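Putative ABC transporter, periplasmic binding protein, amino acid (Neisseria gonorrhoeae, PDB 2YJP) binds L-cysteine and, as the periplasmic solute receptor of an ABC transporter, probably hands it on for uptake. Local coordinates at residues P155-A160 against E227-N232; F137-M142 against E257-K262; I84-A89 against V99-T104. The protein carries 1 engineered substitution. One frame throughout, in Å; residues are numbered along the deposited sequence.

Interaction 1: residues P155-A160 against E227-N232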
loop_
_atom_site.group_PDB
_atom_site.type_symbol
_atom_site.label_atom_id
_atom_site.label_comp_id
_atom_site.label_asym_id
_atom_site.label_seq_id
_atom_site.Cartn_x
_atom_site.Cartn_y
_atom_site.Cartn_z
ATOM N N PRO A 155 14.577 21.709 -1.010
ATOM C CA PRO A 155 13.475 20.960 -1.647
ATOM C C PRO A 155 13.869 20.434 -3.037
ATOM O O PRO A 155 14.585 21.127 -3.809
ATOM C CB PRO A 155 12.353 22.015 -1.787
ATOM C CG PRO A 155 13.064 23.430 -1.567
ATOM C CD PRO A 155 14.342 23.166 -0.875
ATOM N N ILE A 156 13.401 19.248 -3.372
ATOM C CA ILE A 156 13.592 18.766 -4.701
ATOM C C ILE A 156 12.246 18.846 -5.460
ATOM O O ILE A 156 11.215 18.238 -5.019
ATOM C CB ILE A 156 14.056 17.309 -4.627
ATOM C CG1 ILE A 156 15.395 17.197 -3.879
ATOM C CG2 ILE A 156 14.091 16.656 -6.043
ATOM C CD1 ILE A 156 16.629 17.969 -4.572
ATOM N N THR A 157 12.275 19.538 -6.599
ATOM C CA THR A 157 11.083 19.780 -7.425
ATOM C C THR A 157 11.326 19.315 -8.840
ATOM O O THR A 157 10.394 19.209 -9.621
ATOM C CB THR A 157 10.677 21.276 -7.455
ATOM O OG1 THR A 157 11.806 22.094 -7.859
ATOM C CG2 THR A 157 10.133 21.766 -6.046
ATOM N N ASP A 158 12.575 19.080 -9.239
ATOM C CA ASP A 158 12.734 18.532 -10.572
ATOM C C ASP A 158 13.858 17.470 -10.671
ATOM O O ASP A 158 14.736 17.392 -9.801
ATOM C CB ASP A 158 12.894 19.654 -11.585
ATOM C CG ASP A 158 14.241 20.316 -11.479
ATOM O OD1 ASP A 158 15.231 19.767 -11.273
ATOM O OD2 ASP A 158 14.535 21.428 -11.616
ATOM N N MET A 159 13.849 16.676 -11.745
ATOM C CA MET A 159 14.807 15.553 -11.893
ATOM C C MET A 159 16.260 16.033 -12.087
ATOM O O MET A 159 17.207 15.426 -11.559
ATOM C CB MET A 159 14.397 14.658 -13.051
ATOM C CG MET A 159 12.908 14.234 -12.973
ATOM S SD MET A 159 12.760 13.220 -11.519
ATOM C CE MET A 159 10.965 12.832 -11.561
ATOM N N ALA A 160 16.482 17.139 -12.799
ATOM C CA ALA A 160 17.867 17.660 -12.880
ATOM C C ALA A 160 18.516 17.868 -11.502
ATOM O O ALA A 160 19.727 17.804 -11.355
ATOM C CB ALA A 160 17.968 18.968 -13.691
ATOM N N GLU A 227 8.965 18.327 3.212
ATOM C CA GLU A 227 7.749 18.610 2.453
ATOM C C GLU A 227 7.652 17.734 1.219
ATOM O O GLU A 227 8.686 17.316 0.621
ATOM C CB GLU A 227 7.643 20.102 2.075
ATOM C CG GLU A 227 8.706 20.630 1.121
ATOM C CD GLU A 227 8.611 22.133 0.892
ATOM O OE1 GLU A 227 7.909 22.861 1.619
ATOM O OE2 GLU A 227 9.263 22.677 0.012
ATOM N N VAL A 228 6.406 17.451 0.836
ATOM C CA VAL A 228 6.178 16.721 -0.412
ATOM C C VAL A 228 6.190 17.747 -1.577
ATOM O O VAL A 228 5.157 18.204 -2.060
ATOM C CB VAL A 228 4.951 15.841 -0.317
ATOM C CG1 VAL A 228 4.915 14.911 -1.549
ATOM C CG2 VAL A 228 4.942 15.022 1.062
ATOM N N ALA A 229 7.388 18.121 -1.993
ATOM C CA ALA A 229 7.572 19.225 -2.965
ATOM C C ALA A 229 7.298 18.839 -4.404
ATOM O O ALA A 229 7.112 19.723 -5.235
ATOM C CB ALA A 229 8.932 19.846 -2.832
ATOM N N ILE A 230 7.294 17.540 -4.686
ATOM C CA ILE A 230 6.622 16.984 -5.884
ATOM C C ILE A 230 5.406 16.148 -5.478
ATOM O O ILE A 230 5.614 15.008 -5.061
ATOM C CB ILE A 230 7.603 16.075 -6.725
ATOM C CG1 ILE A 230 8.851 16.873 -7.083
ATOM C CG2 ILE A 230 6.903 15.556 -8.003
ATOM C CD1 ILE A 230 9.967 16.054 -7.701
ATOM N N GLY A 231 4.170 16.705 -5.602
ATOM C CA GLY A 231 2.969 16.012 -5.154
ATOM C C GLY A 231 2.528 14.868 -6.027
ATOM O O GLY A 231 1.819 13.962 -5.567
ATOM N N ASN A 232 2.931 14.912 -7.300
ATOM C CA ASN A 232 2.326 14.046 -8.309
ATOM C C ASN A 232 3.287 13.838 -9.486
ATOM O O ASN A 232 3.730 14.786 -10.121
ATOM C CB ASN A 232 0.980 14.665 -8.764
ATOM C CG ASN A 232 0.283 13.841 -9.824
ATOM O OD1 ASN A 232 0.771 13.743 -10.954
ATOM N ND2 ASN A 232 -0.879 13.265 -9.481
#
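The carboxylate of Glu-227 brings its OE2 to the ring of Pro-155, 3.6 Å from CB, while the two faces of the Ile-156 carbonyl are flanked near O, by the methyl of Ala-229 on one and the CD1 end of Ile-230 on the other. The second segment runs off strand 226-230, where Ala-229 and Ile-230 both face Val-148 in a classic beta bulge against strand 142-151 of the large mixed sheet. Just before it, Val-228 centres an inverse gamma turn, and the chain turns a corner at Ala-229. The loop after strand 142-151 runs past this corner in nearly the same direction, with end-to-end lines 5° apart, yet no hydrogen bond joins the two segments. Instead, methyls and methylenes pack against carbonyl oxygens and one another. A small alanine suits the corner, because its CB must approach the Ile-156 O (3.5 Å) and Pro-155 CB (4.2 Å) at once. Thr-157 adds its methyl: CG2 lies beside the backbone N, anti to the carbonyl carbon, which sets it 3.7 Å from the Ala-229 O and keeps the hydroxyl off the strand. Pro-155, lacking an N-H, fits an extended loop that makes no sheet pairing here. Polar loop atoms are served by neighbours: Gln-161 OE1 accepts from both Thr-157 N and Asp-158 N. Ile-230 lies along the loop backbone; with its chain extended at chi2 (171°), it carries CD1 to 3.7 Å from Thr-157 C, while CG1 lies 3.4 Å from the Ile-156 O.

Interaction 2: residues F137-M142 against E257-K262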
loop_
_atom_site.group_PDB
_atom_site.type_symbol
_atom_site.label_atom_id
_atom_site.label_comp_id
_atom_site.label_asym_id
_atom_site.label_seq_id
_atom_site.Cartn_x
_atom_site.Cartn_y
_atom_site.Cartn_z
ATOM N N PHE A 137 -5.607 -9.497 -9.583
ATOM C CA PHE A 137 -6.139 -8.374 -8.810
ATOM C C PHE A 137 -7.652 -8.379 -8.797
ATOM O O PHE A 137 -8.283 -8.466 -9.861
ATOM C CB PHE A 137 -5.662 -7.067 -9.406
ATOM C CG PHE A 137 -4.209 -6.773 -9.110
ATOM C CD1 PHE A 137 -3.818 -6.235 -7.860
ATOM C CD2 PHE A 137 -3.223 -7.007 -10.090
ATOM C CE1 PHE A 137 -2.465 -5.935 -7.608
ATOM C CE2 PHE A 137 -1.888 -6.717 -9.834
ATOM C CZ PHE A 137 -1.498 -6.181 -8.605
ATOM N N ALA A 138 -8.230 -8.299 -7.593
ATOM C CA ALA A 138 -9.680 -8.034 -7.472
ATOM C C ALA A 138 -10.007 -6.583 -7.746
ATOM O O ALA A 138 -9.123 -5.799 -7.976
ATOM C CB ALA A 138 -10.168 -8.418 -6.095
ATOM N N ASP A 139 -11.275 -6.229 -7.692
ATOM C CA ASP A 139 -11.725 -4.855 -7.762
ATOM C C ASP A 139 -10.959 -3.937 -6.866
ATOM O O ASP A 139 -10.868 -4.207 -5.676
ATOM C CB ASP A 139 -13.163 -4.746 -7.269
ATOM C CG ASP A 139 -14.159 -5.228 -8.270
ATOM O OD1 ASP A 139 -13.745 -5.757 -9.341
ATOM O OD2 ASP A 139 -15.363 -5.074 -7.966
ATOM N N PRO A 140 -10.516 -2.794 -7.427
ATOM C CA PRO A 140 -9.771 -1.776 -6.664
ATOM C C PRO A 140 -10.629 -1.164 -5.583
ATOM O O PRO A 140 -11.871 -1.046 -5.761
ATOM C CB PRO A 140 -9.390 -0.721 -7.692
ATOM C CG PRO A 140 -10.105 -1.061 -8.951
ATOM C CD PRO A 140 -10.805 -2.403 -8.812
ATOM N N TYR A 141 -9.975 -0.787 -4.475
ATOM C CA TYR A 141 -10.625 -0.021 -3.426
ATOM C C TYR A 141 -10.087 1.400 -3.237
ATOM O O TYR A 141 -10.778 2.242 -2.665
ATOM C CB TYR A 141 -10.637 -0.789 -2.096
ATOM C CG TYR A 141 -9.307 -1.184 -1.583
ATOM C CD1 TYR A 141 -8.764 -2.411 -1.934
ATOM C CD2 TYR A 141 -8.571 -0.357 -0.716
ATOM C CE1 TYR A 141 -7.555 -2.814 -1.473
ATOM C CE2 TYR A 141 -7.323 -0.773 -0.204
ATOM C CZ TYR A 141 -6.817 -2.009 -0.617
ATOM O OH TYR A 141 -5.593 -2.481 -0.163
ATOM N N MET A 142 -8.879 1.673 -3.731
ATOM C CA MET A 142 -8.355 3.044 -3.692
ATOM C C MET A 142 -7.466 3.395 -4.889
ATOM O O MET A 142 -7.166 2.534 -5.720
ATOM C CB MET A 142 -7.690 3.360 -2.354
ATOM C CG MET A 142 -6.249 2.988 -2.207
ATOM S SD MET A 142 -5.549 3.525 -0.606
ATOM C CE MET A 142 -4.558 4.914 -1.123
ATOM N N GLU A 257 -17.378 -8.946 -2.560
ATOM C CA GLU A 257 -17.150 -8.257 -1.283
ATOM C C GLU A 257 -16.749 -6.797 -1.399
ATOM O O GLU A 257 -17.296 -5.986 -0.663
ATOM C CB GLU A 257 -16.089 -8.970 -0.492
ATOM C CG GLU A 257 -16.533 -10.277 0.061
ATOM C CD GLU A 257 -17.476 -10.077 1.212
ATOM O OE1 GLU A 257 -17.104 -9.283 2.119
ATOM O OE2 GLU A 257 -18.588 -10.676 1.202
ATOM N N ILE A 258 -15.805 -6.474 -2.291
ATOM C CA ILE A 258 -15.406 -5.091 -2.509
ATOM C C ILE A 258 -16.579 -4.246 -2.987
ATOM O O ILE A 258 -16.775 -3.137 -2.497
ATOM C CB ILE A 258 -14.215 -4.951 -3.490
ATOM C CG1 ILE A 258 -12.952 -5.589 -2.886
ATOM C CG2 ILE A 258 -13.949 -3.461 -3.861
ATOM C CD1 ILE A 258 -12.491 -5.024 -1.497
ATOM N N ALA A 259 -17.351 -4.797 -3.929
ATOM C CA ALA A 259 -18.451 -4.095 -4.588
ATOM C C ALA A 259 -19.462 -3.783 -3.516
ATOM O O ALA A 259 -20.010 -2.665 -3.470
ATOM C CB ALA A 259 -19.100 -4.975 -5.709
ATOM N N ALA A 260 -19.712 -4.786 -2.660
ATOM C CA ALA A 260 -20.738 -4.645 -1.609
ATOM C C ALA A 260 -20.283 -3.606 -0.585
ATOM O O ALA A 260 -21.118 -2.844 -0.086
ATOM C CB ALA A 260 -21.081 -5.975 -0.923
ATOM N N MET A 261 -18.983 -3.556 -0.326
ATOM C CA MET A 261 -18.433 -2.589 0.646
ATOM C C MET A 261 -18.479 -1.140 0.197
ATOM O O MET A 261 -18.634 -0.240 1.040
ATOM C CB MET A 261 -17.015 -2.938 1.056
ATOM C CG MET A 261 -16.937 -4.086 2.003
ATOM S SD MET A 261 -15.204 -4.581 2.063
ATOM C CE MET A 261 -15.097 -5.376 3.597
ATOM N N LYS A 262 -18.320 -0.940 -1.116
ATOM C CA LYS A 262 -18.577 0.353 -1.776
ATOM C C LYS A 262 -20.038 0.777 -1.628
ATOM O O LYS A 262 -20.327 1.925 -1.360
ATOM C CB LYS A 262 -18.161 0.295 -3.250
ATOM C CG LYS A 262 -16.643 0.148 -3.443
ATOM C CD LYS A 262 -16.298 -0.021 -4.908
ATOM C CE LYS A 262 -14.771 -0.137 -5.101
ATOM N NZ LYS A 262 -14.474 -0.460 -6.570
#
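Ile-258 lays its CG2 methyl against the CB of Asp-139, 3.7 Å away, and the same methyl lies equally near the Pro-140 O. With CG2 anti to the backbone N and CG1 beside it, both branches of the isoleucine close on the loop: CG1 is 3.7 Å from the Asp-139 O. A beta-branched residue suits this helix face, since it offers two carbons to the carbonyl oxygens of Asp-139 and Pro-140. One turn on, Lys-262 stretches fully, all torsions beyond chi1 near 180°, and its ammonium donates to the Pro-140 O over 2.8 Å, meeting the carbonyl almost head-on at a C=O...N angle of 169°. The O of the C-terminal residue, Glu-291, gives NZ a second acceptor.

The loop leads from strand 135-137 into strand 142-151, which with strand 237-244 probably forms the connection between the two lobes of a type II periplasmic binding protein; helix 248-264 packs against the loop. At the exit, Tyr-141 and Met-142 both face Ile-239 in a classic beta bulge, and the Tyr-141 hydroxyl is hydrogen-bonded to Asp-81 of helix 80-93, not to helix 248-264. Asp-139 takes its own backbone anchor from Asn-255 OD1, which holds its N-H on the helix side. Its carboxylate does not bond the lysine: OD2 stands 4.9 Å from Lys-262 NZ, where the opposite charges can probably still attract one another weakly.

Interaction 3: residues I84-A89 against V99-T104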
loop_
_atom_site.group_PDB
_atom_site.type_symbol
_atom_site.label_atom_id
_atom_site.label_comp_id
_atom_site.label_asym_id
_atom_site.label_seq_id
_atom_site.Cartn_x
_atom_site.Cartn_y
_atom_site.Cartn_z
ATOM N N ILE A 84 -10.314 -3.368 5.964
ATOM C CA ILE A 84 -10.906 -4.072 4.842
ATOM C C ILE A 84 -10.698 -5.569 5.079
ATOM O O ILE A 84 -11.602 -6.388 4.821
ATOM C CB ILE A 84 -10.250 -3.652 3.505
ATOM C CG1 ILE A 84 -10.634 -2.217 3.188
ATOM C CG2 ILE A 84 -10.613 -4.659 2.340
ATOM C CD1 ILE A 84 -9.806 -1.583 2.169
ATOM N N ALA A 85 -9.510 -5.930 5.560
ATOM C CA ALA A 85 -9.227 -7.339 5.800
ATOM C C ALA A 85 -10.182 -7.932 6.879
ATOM O O ALA A 85 -10.679 -9.068 6.744
ATOM C CB ALA A 85 -7.751 -7.561 6.135
ATOM N N LYS A 86 -10.472 -7.134 7.909
ATOM C CA LYS A 86 -11.304 -7.599 9.030
ATOM C C LYS A 86 -12.754 -7.779 8.575
ATOM O O LYS A 86 -13.433 -8.751 8.951
ATOM C CB LYS A 86 -11.173 -6.647 10.220
ATOM C CG LYS A 86 -9.788 -6.769 10.916
ATOM C CD LYS A 86 -9.705 -6.016 12.272
ATOM C CE LYS A 86 -10.140 -4.562 12.103
ATOM N NZ LYS A 86 -9.759 -3.646 13.224
ATOM N N ASP A 87 -13.182 -6.883 7.690
ATOM C CA ASP A 87 -14.508 -6.958 7.085
ATOM C C ASP A 87 -14.684 -8.239 6.246
ATOM O O ASP A 87 -15.706 -8.916 6.348
ATOM C CB ASP A 87 -14.734 -5.702 6.233
ATOM C CG ASP A 87 -15.263 -4.516 7.059
ATOM O OD1 ASP A 87 -15.820 -4.763 8.149
ATOM O OD2 ASP A 87 -15.168 -3.339 6.589
ATOM N N LEU A 88 -13.678 -8.548 5.431
ATOM C CA LEU A 88 -13.662 -9.754 4.626
ATOM C C LEU A 88 -13.707 -11.005 5.490
ATOM O O LEU A 88 -14.452 -11.935 5.174
ATOM C CB LEU A 88 -12.404 -9.828 3.750
ATOM C CG LEU A 88 -12.162 -8.690 2.804
ATOM C CD1 LEU A 88 -11.299 -9.188 1.907
ATOM C CD2 LEU A 88 -13.104 -8.548 1.817
ATOM N N ALA A 89 -12.901 -11.044 6.554
ATOM C CA ALA A 89 -12.906 -12.192 7.490
ATOM C C ALA A 89 -14.252 -12.376 8.229
ATOM O O ALA A 89 -14.742 -13.518 8.417
ATOM C CB ALA A 89 -11.771 -12.097 8.471
ATOM N N VAL A 99 -8.573 -13.467 10.971
ATOM C CA VAL A 99 -7.510 -13.237 10.043
ATOM C C VAL A 99 -6.221 -13.571 10.763
ATOM O O VAL A 99 -6.034 -13.135 11.876
ATOM C CB VAL A 99 -7.381 -11.751 9.616
ATOM C CG1 VAL A 99 -6.442 -11.633 8.410
ATOM C CG2 VAL A 99 -8.711 -11.148 9.318
ATOM N N GLU A 100 -5.362 -14.369 10.131
ATOM C CA GLU A 100 -3.934 -14.399 10.457
ATOM C C GLU A 100 -3.251 -13.318 9.570
ATOM O O GLU A 100 -3.131 -13.514 8.334
ATOM C CB GLU A 100 -3.402 -15.776 10.133
ATOM C CG GLU A 100 -2.025 -16.088 10.672
ATOM C CD GLU A 100 -1.871 -17.612 11.003
ATOM N N PHE A 101 -2.850 -12.185 10.164
ATOM C CA PHE A 101 -2.085 -11.147 9.420
ATOM C C PHE A 101 -0.587 -11.449 9.296
ATOM O O PHE A 101 0.067 -11.689 10.290
ATOM C CB PHE A 101 -2.173 -9.802 10.113
ATOM C CG PHE A 101 -3.500 -9.168 10.004
ATOM C CD1 PHE A 101 -3.979 -8.723 8.778
ATOM C CD2 PHE A 101 -4.275 -9.032 11.108
ATOM C CE1 PHE A 101 -5.205 -8.153 8.681
ATOM C CE2 PHE A 101 -5.541 -8.446 11.019
ATOM C CZ PHE A 101 -5.985 -8.019 9.793
ATOM N N VAL A 102 -0.052 -11.385 8.087
ATOM C CA VAL A 102 1.302 -11.769 7.834
ATOM C C VAL A 102 1.975 -10.490 7.328
ATOM O O VAL A 102 1.551 -9.894 6.327
ATOM C CB VAL A 102 1.357 -12.911 6.759
ATOM C CG1 VAL A 102 2.808 -13.176 6.302
ATOM C CG2 VAL A 102 0.687 -14.194 7.278
ATOM N N LEU A 103 2.993 -10.035 8.035
ATOM C CA LEU A 103 3.652 -8.807 7.662
ATOM C C LEU A 103 4.486 -9.055 6.428
ATOM O O LEU A 103 5.303 -10.001 6.369
ATOM C CB LEU A 103 4.508 -8.244 8.813
ATOM C CG LEU A 103 3.765 -7.886 10.102
ATOM C CD1 LEU A 103 4.727 -7.183 11.138
ATOM C CD2 LEU A 103 2.495 -7.086 9.899
ATOM N N THR A 104 4.283 -8.216 5.429
ATOM C CA THR A 104 4.907 -8.449 4.150
ATOM C C THR A 104 5.707 -7.234 3.706
ATOM O O THR A 104 5.105 -6.182 3.596
ATOM C CB THR A 104 3.789 -8.701 3.082
ATOM O OG1 THR A 104 2.896 -9.711 3.554
ATOM C CG2 THR A 104 4.370 -9.221 1.782
#
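This is helix-on-sheet packing within a beta-alpha-beta crossover: helix 80-93 packs on one face of the parallel sheet and connects, through intervening hairpin strands, strand 57-61 to its neighbour 99-103. The axes of the short segments pass 9.5 Å apart at 150°, so helix and strand run roughly antiparallel, and the small residues of the helix face let them come this near. Ala-89 and Val-99 make the tightest meeting: Ala-89 CB stands 3.3 Å from Val-99 CG2, closer than usual for two carbons. That branch is put there by a chi1 of -168°, which sets CG1 anti to the backbone N and CG2 beside it; CG2 also reaches 3.9 Å from the Ala-85 O. The other branch is used on the strand's own side, where CG1 lies over one face of the Phe-101 ring, 3.7 Å above its plane and offset toward the rim.

Phe-101 meets the helix with its edge: Ala-85 CB is 3.6 Å from CE1, and Lys-86 CG comes to 4.2 Å from CZ at the ring's edge, the two side chains set at about a right angle. Only the aliphatic part of Lys-86 serves here, for its ammonium forms a salt bridge with Glu-83, back along the helix. Ile-59 of the neighbouring strand touches both Ala-85 and Val-99. No hydrogen bond crosses between the two segments, so helix and strand are held here by close apolar fit, which depends on shape and not on direction.

Overall arrangement
Interactions 2 and 3 belong to the same part of the protein, with centres 15 Å apart, and meet directly: Ile-84 CD1 of helix 80-93 packs against Tyr-141 CD2 at 3.4 Å, and Glu-257 CB lies 3.8 Å from Leu-88 CD2. The loop contact and the crossover thus meet where helices 80-93 and 248-264 touch. Interaction 1 lies far off, its centre 32 Å from that of interaction 2 and 34 Å from that of interaction 3, on the opposite side of the chain's centre from the latter. Bound cysteine lies about 8 Å from the Tyr-141 side chain of interaction 2, whereas a zinc ion lies about 10 Å from the Asp-158 side chain in interaction 1.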